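Local coordinates for DNA mismatch repair protein PMS1 (Saccharomyces cerevisiae, PDB 3H4L) that probably binds and hydrolyses ATP through a GHKL-type N-terminal domain while serving in DNA mismatch repair, as in other MutL-family proteins, at residues Ile12-His15 / Arg16-Gly20; Gln160-Phe163 / Ser164-Lys168; Ser355-Tyr358 / Asn359-Leu363; Ser206-Arg209 / Asn210-Met213. All blocks are in the same frame, centred on the assembly; numbering follows the deposited sequence.

Interaction 1 (Ile12-His15 / Arg16-Gly20); sequences IDVH and RITSG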
loop_
_atom_site.group_PDB
_atom_site.type_symbol
_atom_site.label_atom_id
_atom_site.label_comp_id
_atom_site.label_asym_id
_atom_site.label_seq_id
_atom_site.Cartn_x
_atom_site.Cartn_y
_atom_site.Cartn_z
ATOM N N ILE B 12 31.262 -22.358 -0.810
ATOM C CA ILE B 12 30.004 -21.736 -1.214
ATOM C C ILE B 12 29.108 -21.567 0.005
ATOM O O ILE B 12 28.457 -20.538 0.161
ATOM C CB ILE B 12 29.280 -22.566 -2.322
ATOM C CG1 ILE B 12 30.076 -22.490 -3.622
ATOM C CG2 ILE B 12 27.895 -22.015 -2.589
ATOM C CD1 ILE B 12 29.355 -23.083 -4.822
ATOM N N ASP B 13 29.097 -22.576 0.870
ATOM C CA ASP B 13 28.296 -22.529 2.089
ATOM C C ASP B 13 28.771 -21.369 2.949
ATOM O O ASP B 13 27.969 -20.553 3.398
ATOM C CB ASP B 13 28.438 -23.832 2.874
ATOM C CG ASP B 13 27.830 -25.005 2.153
ATOM O OD1 ASP B 13 26.591 -25.023 1.989
ATOM O OD2 ASP B 13 28.589 -25.906 1.740
ATOM N N VAL B 14 30.080 -21.305 3.175
ATOM C CA VAL B 14 30.660 -20.234 3.970
ATOM C C VAL B 14 30.171 -18.915 3.423
ATOM O O VAL B 14 29.803 -18.021 4.180
ATOM C CB VAL B 14 32.173 -20.216 3.883
ATOM C CG1 VAL B 14 32.707 -19.063 4.680
ATOM C CG2 VAL B 14 32.725 -21.513 4.393
ATOM N N HIS B 15 30.175 -18.799 2.099
ATOM C CA HIS B 15 29.726 -17.574 1.452
ATOM C C HIS B 15 28.235 -17.377 1.697
ATOM O O HIS B 15 27.784 -16.266 1.930
ATOM C CB HIS B 15 30.043 -17.628 -0.049
ATOM C CG HIS B 15 29.298 -16.620 -0.872
ATOM N ND1 HIS B 15 29.297 -15.271 -0.584
ATOM C CD2 HIS B 15 28.528 -16.771 -1.977
ATOM C CE1 HIS B 15 28.555 -14.636 -1.476
ATOM N NE2 HIS B 15 28.077 -15.523 -2.332
ATOM N N ARG B 16 27.482 -18.469 1.678
ATOM C CA ARG B 16 26.039 -18.420 1.890
ATOM C C ARG B 16 25.688 -17.941 3.289
ATOM O O ARG B 16 24.878 -17.025 3.475
ATOM C CB ARG B 16 25.441 -19.806 1.683
ATOM C CG ARG B 16 23.995 -19.779 1.249
ATOM C CD ARG B 16 23.396 -21.173 1.165
ATOM N NE ARG B 16 23.003 -21.625 2.486
ATOM C CZ ARG B 16 23.659 -22.534 3.193
ATOM N NH1 ARG B 16 24.746 -23.101 2.691
ATOM N NH2 ARG B 16 23.232 -22.846 4.415
ATOM N N ILE B 17 26.302 -18.592 4.271
ATOM C CA ILE B 17 26.095 -18.293 5.677
ATOM C C ILE B 17 26.548 -16.879 6.036
ATOM O O ILE B 17 25.814 -16.145 6.703
ATOM C CB ILE B 17 26.842 -19.331 6.546
ATOM C CG1 ILE B 17 26.222 -20.712 6.308
ATOM C CG2 ILE B 17 26.784 -18.955 8.030
ATOM C CD1 ILE B 17 27.001 -21.830 6.944
ATOM N N THR B 18 27.744 -16.495 5.592
ATOM C CA THR B 18 28.274 -15.165 5.882
ATOM C C THR B 18 27.384 -14.085 5.289
ATOM O O THR B 18 27.035 -13.118 5.967
ATOM C CB THR B 18 29.667 -14.961 5.291
ATOM O OG1 THR B 18 30.509 -16.052 5.667
ATOM C CG2 THR B 18 30.275 -13.661 5.804
ATOM N N SER B 19 27.018 -14.237 4.020
ATOM C CA SER B 19 26.174 -13.222 3.411
ATOM C C SER B 19 24.836 -13.187 4.167
ATOM O O SER B 19 24.176 -12.154 4.231
ATOM C CB SER B 19 26.001 -13.488 1.906
ATOM O OG SER B 19 25.333 -14.706 1.671
ATOM N N GLY B 20 24.471 -14.311 4.780
ATOM C CA GLY B 20 23.248 -14.372 5.565
ATOM C C GLY B 20 23.401 -13.544 6.834
ATOM O O GLY B 20 22.429 -13.075 7.409
#
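On the N-terminal helix 11-22 of the GHKL-type ATPase domain, T18 bonds the carbonyl of V14 through both its backbone N and its hydroxyl, while D13 and R16 pair one turn apart. V14 O receives two donors from one residue: T18 N at 2.9 Å and T18 OG1 at 2.6 Å, which come in from opposite faces of the carbonyl plane. The first torsion explains the second bond, since OG1 stands opposite the carbonyl carbon (chi1 -51°) and so leans back along the helix. With an alanine here, V14 O would probably be left without this hydroxyl donor, the bond from the backbone N remaining. S19 OG lies 2.9 Å from H15 O and 3.0 Å from R16 O, with a single proton for the two, whereas S19 N bonds H15 O at 3.0 Å. The charged pair is a salt bridge of 2.8 Å between D13 OD1 and R16 NH1. Its carboxylate and guanidinium planes stand 86° apart, so one oxygen meets one edge nitrogen rather than two meeting two; the bend at chi3 of R16 (81°) turns the guanidinium back to D13. R16 NE bonds N155 O in the loop before helix 157-164, and H15 reaches K77 NZ and M129 O. The helix thus lies against M129, between strands 121-127 and 133-140, and against I108, which follows helix 101-107.

Interaction 2 (Gln160-Phe163 / Ser164-Lys168); sequences QKEF and SKTFK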
loop_
_atom_site.group_PDB
_atom_site.type_symbol
_atom_site.label_atom_id
_atom_site.label_comp_id
_atom_site.label_asym_id
_atom_site.label_seq_id
_atom_site.Cartn_x
_atom_site.Cartn_y
_atom_site.Cartn_z
ATOM N N GLN B 160 13.820 -18.322 5.749
ATOM C CA GLN B 160 12.746 -18.063 4.798
ATOM C C GLN B 160 11.410 -18.421 5.430
ATOM O O GLN B 160 10.462 -17.648 5.385
ATOM C CB GLN B 160 12.961 -18.884 3.527
ATOM C CG GLN B 160 11.781 -18.923 2.586
ATOM C CD GLN B 160 11.996 -19.908 1.450
ATOM O OE1 GLN B 160 12.483 -19.547 0.377
ATOM N NE2 GLN B 160 11.650 -21.169 1.689
ATOM N N LYS B 161 11.343 -19.598 6.033
ATOM C CA LYS B 161 10.117 -20.055 6.673
ATOM C C LYS B 161 9.650 -19.054 7.721
ATOM O O LYS B 161 8.468 -18.732 7.787
ATOM C CB LYS B 161 10.344 -21.426 7.315
ATOM C CG LYS B 161 9.083 -22.120 7.808
ATOM C CD LYS B 161 9.427 -23.486 8.403
ATOM C CE LYS B 161 8.203 -24.191 8.979
ATOM N NZ LYS B 161 8.585 -25.466 9.657
ATOM N N GLU B 162 10.578 -18.561 8.535
ATOM C CA GLU B 162 10.246 -17.583 9.570
ATOM C C GLU B 162 9.702 -16.303 8.946
ATOM O O GLU B 162 8.827 -15.649 9.517
ATOM C CB GLU B 162 11.484 -17.245 10.406
ATOM C CG GLU B 162 11.455 -17.807 11.813
ATOM C CD GLU B 162 10.339 -17.217 12.663
ATOM O OE1 GLU B 162 10.351 -15.989 12.908
ATOM O OE2 GLU B 162 9.451 -17.985 13.091
ATOM N N PHE B 163 10.235 -15.950 7.777
ATOM C CA PHE B 163 9.811 -14.751 7.058
ATOM C C PHE B 163 8.344 -14.847 6.665
ATOM O O PHE B 163 7.616 -13.865 6.729
ATOM C CB PHE B 163 10.691 -14.550 5.813
ATOM C CG PHE B 163 10.425 -13.267 5.062
ATOM C CD1 PHE B 163 9.958 -12.128 5.720
ATOM C CD2 PHE B 163 10.681 -13.190 3.696
ATOM C CE1 PHE B 163 9.747 -10.935 5.032
ATOM C CE2 PHE B 163 10.475 -11.996 2.992
ATOM C CZ PHE B 163 10.007 -10.867 3.666
ATOM N N SER B 164 7.909 -16.038 6.276
ATOM C CA SER B 164 6.524 -16.234 5.881
ATOM C C SER B 164 5.553 -16.110 7.043
ATOM O O SER B 164 4.461 -15.575 6.872
ATOM C CB SER B 164 6.349 -17.591 5.216
ATOM O OG SER B 164 7.204 -17.672 4.099
ATOM N N LYS B 165 5.919 -16.596 8.224
ATOM C CA LYS B 165 4.988 -16.469 9.332
ATOM C C LYS B 165 5.137 -15.159 10.097
ATOM O O LYS B 165 4.480 -14.952 11.121
ATOM C CB LYS B 165 5.077 -17.672 10.285
ATOM C CG LYS B 165 6.453 -18.084 10.721
ATOM C CD LYS B 165 6.367 -19.367 11.534
ATOM C CE LYS B 165 7.749 -19.995 11.784
ATOM N NZ LYS B 165 8.460 -20.470 10.550
ATOM N N THR B 166 5.982 -14.262 9.595
ATOM C CA THR B 166 6.160 -12.974 10.251
ATOM C C THR B 166 6.249 -11.834 9.247
ATOM O O THR B 166 6.563 -10.709 9.621
ATOM C CB THR B 166 7.439 -12.934 11.111
ATOM O OG1 THR B 166 8.570 -13.238 10.293
ATOM C CG2 THR B 166 7.361 -13.925 12.238
ATOM N N PHE B 167 5.953 -12.107 7.980
ATOM C CA PHE B 167 6.070 -11.067 6.965
ATOM C C PHE B 167 5.315 -9.780 7.238
ATOM O O PHE B 167 5.800 -8.698 6.896
ATOM C CB PHE B 167 5.699 -11.599 5.575
ATOM C CG PHE B 167 4.230 -11.788 5.347
ATOM C CD1 PHE B 167 3.553 -12.868 5.900
ATOM C CD2 PHE B 167 3.533 -10.912 4.523
ATOM C CE1 PHE B 167 2.198 -13.081 5.627
ATOM C CE2 PHE B 167 2.177 -11.112 4.242
ATOM C CZ PHE B 167 1.508 -12.196 4.793
ATOM N N LYS B 168 4.140 -9.880 7.855
ATOM C CA LYS B 168 3.354 -8.685 8.151
ATOM C C LYS B 168 4.083 -7.744 9.113
ATOM O O LYS B 168 4.171 -6.538 8.864
ATOM C CB LYS B 168 1.982 -9.080 8.710
ATOM C CG LYS B 168 1.052 -9.671 7.642
ATOM C CD LYS B 168 -0.376 -9.831 8.137
ATOM C CE LYS B 168 -1.372 -9.880 6.970
ATOM N NZ LYS B 168 -2.808 -9.818 7.421
#
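S164, at the close of helix 157-164, still bonds backward: its N meets Q160 O at 3.1 Å, with the donor nearly in line with the carbonyl bond, and makes a weak second bond to K161 O. K165 then leaves helical backbone angles, and its N to K161 O bond is weak at 3.4 Å. Its side chain bends at chi4 (-65°), bringing NZ over the aliphatic part of K161, 3.3 Å from K161 CG, and to within 3.7 Å of E162 OE2 in a long salt bridge. T166 holds the turn by its hydroxyl: OG1 gives its proton to E162 O at 2.5 Å, approaching from above the carbonyl plane, 35° out of it. An alanine in place of T166 would probably leave E162 O without this hydroxyl donor and let the link between the helices flex. T166 N adds a weak bond to F163 O. F167 opens the next helix; its CB packs 4.1 Å from F163 CE1, the two side chains crossing at about a right angle. Both aromatics also touch L54 in the loop between strands 44-50 and 56-61, while K168 has a long, weak ion pair with D64 of the second subunit. The arrangement is that of two successive helices joined by a very short link, with T166 at the second's N-cap position but its hydroxyl bonded back into the first.

Interaction 3 (Ser355-Tyr358 / Asn359-Leu363); sequences SDYY and NRQEL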
loop_
_atom_site.group_PDB
_atom_site.type_symbol
_atom_site.label_atom_id
_atom_site.label_comp_id
_atom_site.label_asym_id
_atom_site.label_seq_id
_atom_site.Cartn_x
_atom_site.Cartn_y
_atom_site.Cartn_z
ATOM N N SER B 355 15.458 20.498 27.955
ATOM C CA SER B 355 14.687 20.705 29.175
ATOM C C SER B 355 14.197 22.147 29.251
ATOM O O SER B 355 13.001 22.404 29.398
ATOM C CB SER B 355 15.553 20.391 30.401
ATOM O OG SER B 355 14.808 20.521 31.603
ATOM N N ASP B 356 15.128 23.087 29.137
ATOM C CA ASP B 356 14.781 24.495 29.194
ATOM C C ASP B 356 13.930 24.908 27.990
ATOM O O ASP B 356 13.283 25.954 28.017
ATOM C CB ASP B 356 16.057 25.341 29.287
ATOM C CG ASP B 356 16.261 26.228 28.082
ATOM O OD1 ASP B 356 16.183 25.719 26.939
ATOM O OD2 ASP B 356 16.510 27.436 28.281
ATOM N N TYR B 357 13.940 24.095 26.934
ATOM C CA TYR B 357 13.133 24.375 25.746
ATOM C C TYR B 357 11.688 24.045 26.099
ATOM O O TYR B 357 10.757 24.740 25.685
ATOM C CB TYR B 357 13.572 23.503 24.563
ATOM C CG TYR B 357 12.489 23.262 23.516
ATOM C CD1 TYR B 357 12.290 24.160 22.466
ATOM C CD2 TYR B 357 11.658 22.137 23.588
ATOM C CE1 TYR B 357 11.297 23.947 21.512
ATOM C CE2 TYR B 357 10.661 21.917 22.640
ATOM C CZ TYR B 357 10.487 22.827 21.602
ATOM O OH TYR B 357 9.513 22.614 20.643
ATOM N N TYR B 358 11.510 22.965 26.855
ATOM C CA TYR B 358 10.180 22.550 27.279
ATOM C C TYR B 358 9.642 23.512 28.341
ATOM O O TYR B 358 8.469 23.882 28.300
ATOM C CB TYR B 358 10.210 21.113 27.810
ATOM C CG TYR B 358 10.043 20.059 26.728
ATOM C CD1 TYR B 358 10.966 19.014 26.585
ATOM C CD2 TYR B 358 8.949 20.096 25.861
ATOM C CE1 TYR B 358 10.798 18.032 25.607
ATOM C CE2 TYR B 358 8.768 19.121 24.882
ATOM C CZ TYR B 358 9.693 18.091 24.760
ATOM O OH TYR B 358 9.496 17.117 23.807
ATOM N N ASN B 359 10.494 23.922 29.282
ATOM C CA ASN B 359 10.079 24.869 30.326
ATOM C C ASN B 359 9.498 26.111 29.660
ATOM O O ASN B 359 8.477 26.642 30.091
ATOM C CB ASN B 359 11.266 25.294 31.199
ATOM C CG ASN B 359 11.493 24.369 32.379
ATOM O OD1 ASN B 359 10.569 24.083 33.142
ATOM N ND2 ASN B 359 12.731 23.910 32.545
ATOM N N ARG B 360 10.168 26.568 28.606
ATOM C CA ARG B 360 9.724 27.740 27.861
ATOM C C ARG B 360 8.429 27.466 27.101
ATOM O O ARG B 360 7.695 28.389 26.745
ATOM C CB ARG B 360 10.808 28.185 26.875
ATOM C CG ARG B 360 12.025 28.808 27.537
ATOM C CD ARG B 360 12.872 29.593 26.541
ATOM N NE ARG B 360 13.823 30.461 27.230
ATOM C CZ ARG B 360 14.597 31.360 26.632
ATOM N NH1 ARG B 360 14.542 31.518 25.316
ATOM N NH2 ARG B 360 15.423 32.110 27.354
ATOM N N GLN B 361 8.150 26.194 26.852
ATOM C CA GLN B 361 6.944 25.822 26.133
ATOM C C GLN B 361 5.738 25.853 27.068
ATOM O O GLN B 361 4.625 26.195 26.660
ATOM C CB GLN B 361 7.099 24.428 25.535
ATOM C CG GLN B 361 6.077 24.110 24.474
ATOM C CD GLN B 361 6.328 22.776 23.824
ATOM O OE1 GLN B 361 6.158 21.729 24.448
ATOM N NE2 GLN B 361 6.748 22.802 22.564
ATOM N N GLU B 362 5.963 25.497 28.326
ATOM C CA GLU B 362 4.885 25.490 29.295
ATOM C C GLU B 362 4.368 26.912 29.486
ATOM O O GLU B 362 3.153 27.141 29.522
ATOM C CB GLU B 362 5.378 24.925 30.625
ATOM C CG GLU B 362 4.270 24.329 31.469
ATOM C CD GLU B 362 4.796 23.525 32.640
ATOM O OE1 GLU B 362 5.728 22.714 32.441
ATOM O OE2 GLU B 362 4.262 23.696 33.757
ATOM N N LEU B 363 5.295 27.863 29.597
ATOM C CA LEU B 363 4.943 29.269 29.784
ATOM C C LEU B 363 4.114 29.794 28.618
ATOM O O LEU B 363 3.588 30.906 28.670
ATOM C CB LEU B 363 6.205 30.118 29.948
ATOM C CG LEU B 363 6.986 29.884 31.242
ATOM C CD1 LEU B 363 8.222 30.762 31.262
ATOM C CD2 LEU B 363 6.097 30.188 32.439
#
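Y357, Y358 and Q361 line one flank of the C-terminal helix 343-362, which packs on the four-stranded sheet of the S5-like domain found in the MutL family. Among the main-chain bonds, N359 N meets S355 O at 2.9 Å, a four-residue step. Y358 O accepts from E362 N at 3.0 Å and from Q361 N at 2.7 Å within the helix; the latter comes from well above the carbonyl plane, mixing a three-residue step into the four-residue pattern. Charge contributes only loosely: D356 OD2 and R360 NE are 4.2 Å apart, the oxygen lying well out of the guanidinium plane, so no N-H points at it. Side-chain hydrogen bonds tie this flank to the sheet region: Y357 OH to E231 O, Y358 OH to S269 O, and Q361 OE1 to N271 N. Contacts of Q361 with the two rings form the last group. Having CG opposite its backbone N (chi1 -164°) and an extended chain beyond, Q361 runs alongside Y358 with its amide plane turned 72° from the ring. Its NE2 is 3.4 Å from Y357 OH, at too poor an angle to bond; its OE1 meets the Y358 ring at the edge, in plane, 3.5 Å from CD2.

Interaction 4 (Ser206-Arg209 / Asn210-Met213); sequences STMR and NSSM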
loop_
_atom_site.group_PDB
_atom_site.type_symbol
_atom_site.label_atom_id
_atom_site.label_comp_id
_atom_site.label_asym_id
_atom_site.label_seq_id
_atom_site.Cartn_x
_atom_site.Cartn_y
_atom_site.Cartn_z
ATOM N N SER B 206 4.277 7.908 -0.245
ATOM C CA SER B 206 4.706 8.861 -1.261
ATOM C C SER B 206 4.991 10.252 -0.712
ATOM O O SER B 206 4.211 10.787 0.077
ATOM C CB SER B 206 3.654 8.980 -2.360
ATOM O OG SER B 206 4.100 9.866 -3.370
ATOM N N THR B 207 6.115 10.827 -1.124
ATOM C CA THR B 207 6.472 12.174 -0.708
ATOM C C THR B 207 6.831 12.961 -1.957
ATOM O O THR B 207 7.235 12.392 -2.968
ATOM C CB THR B 207 7.675 12.210 0.274
ATOM O OG1 THR B 207 8.830 11.627 -0.338
ATOM C CG2 THR B 207 7.342 11.469 1.551
ATOM N N MET B 208 6.676 14.274 -1.883
ATOM C CA MET B 208 6.972 15.144 -3.010
ATOM C C MET B 208 8.434 15.572 -2.998
ATOM O O MET B 208 9.026 15.768 -1.935
ATOM C CB MET B 208 6.074 16.386 -2.961
ATOM C CG MET B 208 4.590 16.095 -3.107
ATOM S SD MET B 208 4.214 15.399 -4.729
ATOM C CE MET B 208 4.341 13.601 -4.391
ATOM N N ARG B 209 9.017 15.713 -4.182
ATOM C CA ARG B 209 10.400 16.141 -4.277
ATOM C C ARG B 209 10.461 17.562 -3.724
ATOM O O ARG B 209 9.501 18.319 -3.856
ATOM C CB ARG B 209 10.856 16.125 -5.734
ATOM C CG ARG B 209 12.347 16.290 -5.895
ATOM C CD ARG B 209 12.725 16.329 -7.353
ATOM N NE ARG B 209 12.262 15.136 -8.049
ATOM C CZ ARG B 209 12.376 14.945 -9.360
ATOM N NH1 ARG B 209 12.941 15.880 -10.116
ATOM N NH2 ARG B 209 11.929 13.822 -9.915
ATOM N N ASN B 210 11.578 17.915 -3.096
ATOM C CA ASN B 210 11.765 19.248 -2.515
ATOM C C ASN B 210 10.726 19.616 -1.447
ATOM O O ASN B 210 10.151 20.701 -1.483
ATOM C CB ASN B 210 11.761 20.316 -3.621
ATOM C CG ASN B 210 12.843 20.084 -4.670
ATOM O OD1 ASN B 210 13.929 19.583 -4.366
ATOM N ND2 ASN B 210 12.556 20.470 -5.907
ATOM N N SER B 211 10.503 18.718 -0.492
ATOM C CA SER B 211 9.532 18.950 0.577
ATOM C C SER B 211 10.211 19.139 1.923
ATOM O O SER B 211 11.108 18.380 2.279
ATOM C CB SER B 211 8.569 17.762 0.703
ATOM O OG SER B 211 7.826 17.554 -0.481
ATOM N N SER B 212 9.779 20.137 2.684
ATOM C CA SER B 212 10.362 20.360 3.998
ATOM C C SER B 212 10.037 19.133 4.855
ATOM O O SER B 212 9.147 18.348 4.515
ATOM C CB SER B 212 9.759 21.608 4.644
ATOM O OG SER B 212 8.396 21.399 4.979
ATOM N N MET B 213 10.764 18.969 5.955
ATOM C CA MET B 213 10.550 17.851 6.872
ATOM C C MET B 213 9.081 17.808 7.302
ATOM O O MET B 213 8.482 16.742 7.432
ATOM C CB MET B 213 11.443 18.013 8.107
ATOM C CG MET B 213 11.199 16.980 9.188
ATOM S SD MET B 213 12.268 17.219 10.615
ATOM C CE MET B 213 13.900 16.949 9.878
#
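Between M208 and S211 the backbone reverses in a turn resembling beta-turn type II, within the loop that leads from strand 200-206, an outermost strand of this chain's eight-stranded sheet, to helix 213-221. R209 is extended and N210 takes left-handed angles (phi 59°, psi 49°), which brings M208 CA and S211 CA to 5.8 Å. Backbone bonds tie T207, just before the turn, to F190 and S211, its last residue, to A186. S206 pairs in parallel with a strand of the second subunit, so the sheet runs on across the interface. At the outer corner the side chains of R209 and N210 run side by side, pointing the same way, with R209 CG 4.0 Å from N210 OD1; the guanidinium and amide groups stand nearly perpendicular. S212 is the N-cap of helix 213-221, where its OG bonds K215 N. The bond found across the turn comes from a side chain: S211 OG, standing opposite its own carbonyl carbon (chi1 -61°), reaches back and donates to M208 O at 2.6 Å. That donor sits above the carbonyl plane, and the same S211 OG lies 3.3 Å from M208 CB.

Along the chain the order is interaction 1, interaction 2, interaction 4, interaction 3, each closing before the next opens. Interactions 1 and 2 belong to the ATPase domain; their centres are 21 Å apart, and each lies near a bound ANP, about 11 Å away for the side chain of S19 and about 9 Å for that of F167. Interaction 4 follows strand 200-206 of that domain's sheet, its centre 32 Å from that of interaction 2, and introduces helix 213-221 on the way to the second domain. There interaction 3 sits on the last helix, 30 Å from interaction 4 and 53 Å from interaction 1, between centres. The four local contacts therefore sample the path from nucleotide-binding domain to S5-like domain, touching none of one another.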